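PDB 4KFU: genome packaging NTPase B204 from Sulfolobus turreted icosahedral virus 2, which probably hydrolyses ATP to power the packaging of viral DNA into the capsid, as a P-loop ATPase of the FtsK-HerA superfamily. Local coordinates for residues M156-R160 with V180-K184; A151-F157 with F188-N194. One frame throughout, in Å; residues are numbered along the deposited sequence.

Contact 1: M156-R160 with V180-K184; sequences MFYTR and VKTLK. With ACP (phosphomethylphosphonic acid adenylate ester), chain F.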
# COMPACT_ATOMS: atom_id res chain seq x y z
N MET A 156 9.88 0.99 5.98
CA MET A 156 9.92 0.01 7.06
C MET A 156 10.06 0.65 8.43
O MET A 156 10.85 1.59 8.61
CB MET A 156 11.07 -0.98 6.82
CG MET A 156 10.83 -1.92 5.64
SD MET A 156 12.32 -2.75 5.08
CE MET A 156 13.14 -1.45 4.23
N PHE A 157 9.29 0.14 9.40
CA PHE A 157 9.44 0.56 10.80
C PHE A 157 10.28 -0.49 11.54
O PHE A 157 10.67 -1.49 10.95
CB PHE A 157 8.07 0.72 11.48
CG PHE A 157 7.26 1.87 10.94
CD1 PHE A 157 7.17 3.07 11.64
CD2 PHE A 157 6.61 1.77 9.72
CE1 PHE A 157 6.43 4.16 11.13
CE2 PHE A 157 5.85 2.85 9.20
CZ PHE A 157 5.77 4.05 9.92
N TYR A 158 10.51 -0.27 12.82
CA TYR A 158 11.40 -1.11 13.61
C TYR A 158 11.11 -2.61 13.52
O TYR A 158 9.97 -3.04 13.65
CB TYR A 158 11.36 -0.68 15.10
CG TYR A 158 11.92 -1.74 16.02
CD1 TYR A 158 13.29 -1.84 16.25
CD2 TYR A 158 11.08 -2.65 16.66
CE1 TYR A 158 13.82 -2.83 17.08
CE2 TYR A 158 11.60 -3.65 17.51
CZ TYR A 158 12.96 -3.73 17.71
OH TYR A 158 13.47 -4.72 18.54
N THR A 159 12.16 -3.40 13.32
CA THR A 159 12.09 -4.82 13.62
C THR A 159 13.47 -5.43 13.88
O THR A 159 14.47 -4.98 13.32
CB THR A 159 11.38 -5.63 12.51
OG1 THR A 159 11.23 -6.99 12.95
CG2 THR A 159 12.18 -5.60 11.21
N ARG A 160 13.52 -6.44 14.75
CA ARG A 160 14.72 -7.27 14.90
C ARG A 160 14.37 -8.75 14.79
O ARG A 160 15.16 -9.60 15.17
CB ARG A 160 15.43 -6.99 16.22
CG ARG A 160 16.07 -5.62 16.26
CD ARG A 160 16.86 -5.41 17.53
NE ARG A 160 17.41 -4.06 17.54
CZ ARG A 160 18.42 -3.66 18.31
NH1 ARG A 160 19.00 -4.52 19.13
NH2 ARG A 160 18.83 -2.40 18.25
N VAL A 180 17.14 -1.13 10.02
CA VAL A 180 15.78 -1.26 10.56
C VAL A 180 15.80 -1.62 12.06
O VAL A 180 14.85 -1.33 12.81
CB VAL A 180 14.95 -2.28 9.73
CG1 VAL A 180 15.33 -3.72 10.09
CG2 VAL A 180 13.48 -2.06 9.95
N LYS A 181 16.92 -2.21 12.49
CA LYS A 181 17.06 -2.75 13.84
C LYS A 181 17.13 -1.68 14.92
O LYS A 181 16.84 -1.94 16.09
CB LYS A 181 18.31 -3.63 13.95
CG LYS A 181 18.34 -4.81 12.99
CD LYS A 181 19.60 -5.65 13.18
CE LYS A 181 19.56 -6.39 14.51
NZ LYS A 181 20.69 -7.37 14.66
N THR A 182 17.50 -0.47 14.54
CA THR A 182 17.73 0.59 15.52
C THR A 182 16.72 1.74 15.45
O THR A 182 16.88 2.77 16.13
CB THR A 182 19.17 1.13 15.41
OG1 THR A 182 19.43 1.51 14.05
CG2 THR A 182 20.18 0.05 15.83
N LEU A 183 15.67 1.58 14.65
CA LEU A 183 14.68 2.65 14.52
C LEU A 183 13.90 2.85 15.82
O LEU A 183 13.41 1.89 16.43
CB LEU A 183 13.69 2.33 13.41
CG LEU A 183 14.25 2.16 12.00
CD1 LEU A 183 13.22 1.48 11.11
CD2 LEU A 183 14.65 3.53 11.46
N LYS A 184 13.75 4.11 16.23
CA LYS A 184 12.95 4.43 17.41
C LYS A 184 11.47 4.56 17.05
O LYS A 184 11.09 4.43 15.88
CB LYS A 184 13.48 5.70 18.09
CG LYS A 184 14.84 5.50 18.75
CD LYS A 184 14.91 4.13 19.43
CE LYS A 184 16.31 3.84 19.98
NZ LYS A 184 16.47 2.40 20.36
PA ACP F . 15.37 4.50 24.34
O1A ACP F . 16.06 3.90 23.14
O2A ACP F . 16.08 4.49 25.68
O3A ACP F . 14.93 6.02 24.00
O5' ACP F . 13.95 3.74 24.51
C5' ACP F . 13.13 3.93 25.66
C4' ACP F . 11.84 3.17 25.45
O4' ACP F . 11.39 3.34 24.09
C3' ACP F . 12.02 1.68 25.66
O3' ACP F . 10.95 1.19 26.47
C2' ACP F . 11.84 1.06 24.30
O2' ACP F . 11.21 -0.21 24.42
C1' ACP F . 10.96 2.07 23.58
N9 ACP F . 11.17 1.96 22.13
C8 ACP F . 12.37 2.00 21.50
N7 ACP F . 12.23 1.86 20.16
C5 ACP F . 10.91 1.72 19.92
C6 ACP F . 10.07 1.54 18.72
N6 ACP F . 10.65 1.47 17.50
N1 ACP F . 8.72 1.44 18.90
C2 ACP F . 8.15 1.50 20.12
N3 ACP F . 8.86 1.68 21.25
C4 ACP F . 10.22 1.78 21.22
O HOH W 1 10.05 2.42 14.02
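Arg160 reaches across to the loop at Lys181 with a chain that runs fully extended from CG to NE. Its CB starts off to one side; CG, anti to the carbonyl carbon (chi1 -69°), passes 3.8 Å from Lys181 CB, and CD lies about as far from Lys181 O as CG does. Beyond them the guanidinium takes the oxygen side-on: NE lies 2.6 Å from Lys181 O and NH2 3.0 Å from the same atom. The oxygen sits in the guanidinium plane, whereas both nitrogens approach from one face of the carbonyl. NH2 also brushes Thr182 CG2 and hydrogen-bonds a bound citrate, probably from the crystallisation liquor.

The same oxygen also meets the edge of the Tyr158 ring, near its plane, 3.3 Å from CE1. Nearer the backbone, Thr159 CG2 packs on Val180 CG1 at 3.8 Å, and Val180 O receives only a weak bond from Thr159 N.

Leu183 O accepts a hydrogen bond from adenine N6 of the nucleotide analogue, 3.0 Å away, with Tyr158 CB against the same amino group; a water joins Tyr158 N to Lys184 O. These loops thus form part of an adenine-binding surface. The contact closes the base of the helical excursion containing helices 162-171 and 174-179, between strands 153-156 and 188-192; Met156 and Val180 both pack on Ile168 of helix 162-171.

Contact 2: A151-F157 with F188-N194; sequences ADLIIMF and FLIYDVN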
# COMPACT_ATOMS: atom_id res chain seq x y z
N ALA A 151 8.40 -2.99 -6.30
CA ALA A 151 8.12 -1.71 -5.66
C ALA A 151 9.08 -0.62 -6.15
O ALA A 151 10.17 -0.91 -6.65
CB ALA A 151 8.20 -1.86 -4.15
N ASP A 152 8.66 0.65 -6.01
CA ASP A 152 9.56 1.78 -6.25
C ASP A 152 10.10 2.31 -4.94
O ASP A 152 11.23 2.79 -4.85
CB ASP A 152 8.84 2.90 -6.99
CG ASP A 152 8.34 2.46 -8.35
OD1 ASP A 152 9.17 2.39 -9.28
OD2 ASP A 152 7.13 2.18 -8.47
N LEU A 153 9.26 2.22 -3.90
CA LEU A 153 9.60 2.69 -2.57
C LEU A 153 9.16 1.67 -1.54
O LEU A 153 8.03 1.17 -1.59
CB LEU A 153 8.90 4.01 -2.27
CG LEU A 153 9.41 5.27 -2.98
CD1 LEU A 153 8.69 6.50 -2.46
CD2 LEU A 153 10.91 5.43 -2.79
N ILE A 154 10.05 1.33 -0.61
CA ILE A 154 9.67 0.44 0.48
C ILE A 154 9.95 1.15 1.80
O ILE A 154 11.08 1.58 2.05
CB ILE A 154 10.41 -0.91 0.42
CG1 ILE A 154 10.22 -1.57 -0.95
CG2 ILE A 154 9.92 -1.84 1.51
CD1 ILE A 154 11.14 -2.79 -1.18
N ILE A 155 8.92 1.27 2.62
CA ILE A 155 9.04 1.96 3.90
C ILE A 155 8.94 0.93 5.03
O ILE A 155 8.05 0.08 5.03
CB ILE A 155 7.96 3.06 4.06
CG1 ILE A 155 8.21 4.18 3.04
CG2 ILE A 155 7.93 3.59 5.48
CD1 ILE A 155 7.22 5.32 3.10
N MET A 156 9.88 0.99 5.98
CA MET A 156 9.92 0.01 7.06
C MET A 156 10.06 0.65 8.43
O MET A 156 10.85 1.59 8.61
CB MET A 156 11.07 -0.98 6.82
CG MET A 156 10.83 -1.92 5.64
SD MET A 156 12.32 -2.75 5.08
CE MET A 156 13.14 -1.45 4.23
N PHE A 157 9.29 0.14 9.40
CA PHE A 157 9.44 0.56 10.80
C PHE A 157 10.28 -0.49 11.54
O PHE A 157 10.67 -1.49 10.95
CB PHE A 157 8.07 0.72 11.48
CG PHE A 157 7.26 1.87 10.94
CD1 PHE A 157 7.17 3.07 11.64
CD2 PHE A 157 6.61 1.77 9.72
CE1 PHE A 157 6.43 4.16 11.13
CE2 PHE A 157 5.85 2.85 9.20
CZ PHE A 157 5.77 4.05 9.92
N PHE A 188 10.99 5.88 10.65
CA PHE A 188 10.94 4.88 9.57
C PHE A 188 12.07 5.01 8.56
O PHE A 188 12.64 6.08 8.36
CB PHE A 188 9.57 4.88 8.86
CG PHE A 188 9.14 6.23 8.34
CD1 PHE A 188 8.53 7.16 9.18
CD2 PHE A 188 9.29 6.55 6.99
CE1 PHE A 188 8.12 8.41 8.68
CE2 PHE A 188 8.87 7.78 6.49
CZ PHE A 188 8.28 8.71 7.33
N LEU A 189 12.38 3.89 7.92
CA LEU A 189 13.38 3.84 6.87
C LEU A 189 12.69 3.84 5.50
O LEU A 189 11.72 3.13 5.27
CB LEU A 189 14.22 2.57 7.05
CG LEU A 189 15.38 2.21 6.13
CD1 LEU A 189 16.36 1.38 6.92
CD2 LEU A 189 14.91 1.43 4.92
N ILE A 190 13.21 4.64 4.58
CA ILE A 190 12.69 4.70 3.23
C ILE A 190 13.75 4.19 2.27
O ILE A 190 14.79 4.83 2.12
CB ILE A 190 12.35 6.14 2.83
CG1 ILE A 190 11.34 6.75 3.82
CG2 ILE A 190 11.83 6.19 1.40
CD1 ILE A 190 11.22 8.26 3.69
N TYR A 191 13.48 3.05 1.65
CA TYR A 191 14.36 2.49 0.63
C TYR A 191 13.81 2.77 -0.75
O TYR A 191 12.68 2.38 -1.08
CB TYR A 191 14.51 0.98 0.81
CG TYR A 191 15.46 0.33 -0.18
CD1 TYR A 191 16.83 0.58 -0.14
CD2 TYR A 191 14.98 -0.54 -1.15
CE1 TYR A 191 17.70 -0.02 -1.05
CE2 TYR A 191 15.83 -1.14 -2.06
CZ TYR A 191 17.19 -0.88 -2.01
OH TYR A 191 18.04 -1.48 -2.92
N ASP A 192 14.62 3.44 -1.56
CA ASP A 192 14.30 3.67 -2.96
C ASP A 192 14.83 2.48 -3.74
O ASP A 192 16.03 2.25 -3.83
CB ASP A 192 14.94 4.97 -3.45
CG ASP A 192 14.46 5.38 -4.83
OD1 ASP A 192 14.40 4.52 -5.74
OD2 ASP A 192 14.15 6.58 -5.00
N VAL A 193 13.91 1.69 -4.28
CA VAL A 193 14.27 0.46 -4.96
C VAL A 193 15.08 0.75 -6.23
O VAL A 193 15.96 -0.02 -6.61
CB VAL A 193 13.01 -0.35 -5.32
CG1 VAL A 193 13.36 -1.62 -6.09
CG2 VAL A 193 12.22 -0.68 -4.07
N ASN A 194 14.77 1.87 -6.87
CA ASN A 194 15.36 2.15 -8.18
C ASN A 194 16.78 2.69 -8.05
O ASN A 194 17.69 2.29 -8.78
CB ASN A 194 14.46 3.11 -8.97
CG ASN A 194 13.13 2.46 -9.35
OD1 ASN A 194 13.10 1.36 -9.89
ND2 ASN A 194 12.03 3.15 -9.06
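With CG1 anti to the carbonyl carbon in both Ile155 and Ile190, the two isoleucines send matching branches side by side from one face of the sheet, CG1 to CG1 4.1 Å. Phe188 instead has its CG between backbone N and carbonyl carbon (chi1 54°), which lays its ring alongside Ile155, whose CG2 comes within 3.6 Å of CD2. Phe188 CB itself sits over the centre of the Phe157 ring, a CH-pi contact.

On the face bearing Ile154, Met156, Leu189 and Tyr191, the bend at the end of the Met156 chain brings CE tightly against Leu189 CD2, at 3.5 Å. Farther along, Ile154 CD1 packs on Val193 CG2 at 3.7 Å, while Ile154 CD1 also lies at the edge of the Tyr191 ring.

The strands run antiparallel, and reciprocal N-H to O bonds join the hydrogen-bonded pairs Ile154-Tyr191 and Met156-Leu189. Past the ladder, Val193 N donates to Asp152 O. Asn194 ND2 reaches Asp152 OD1 at 3.0 Å on the anti lone pair, the carboxylate and amide planes being 51° apart. Asp192 OD1 accepts from Asn194 N in an Asx turn that ties down this backbone N and probably helps orient the Asn194 side chain. The Asp152 carboxylate is further held by Arg127 and by the backbone N of Ile6.

Strand 153-156 is flanked on its other side by parallel strand 6-10, and strand 188-192 by strand 197-201, so this pairing begins the antiparallel part of the sheet. Helix 17-31 covers Ile155 and Phe188 through Leu20, and helix 174-179 covers Met156 and Leu189 through Ala176.

Overall arrangement
Both contacts begin from the same part of the chain, sharing Met156 and Phe157, and their centres lie 13 Å apart. Contact 2 pairs strands 153-156 and 188-192 in the mixed sheet; contact 1 continues beyond their Phe157-Phe188 end, where the chain leaves for helices 162-171 and 174-179. Along the sequence, 151-160 is followed by these helices, then by 180-184 and 188-194, so the helices and the 180-184 loop come between the two strands of contact 2. Leu183 packs on Phe188 and Leu189, joining them directly. The strand pair thus connects the parallel ATPase core to loops that bind a nucleotide analogue at the periphery, while Phe157 touches Lys17 of the probable Walker A motif.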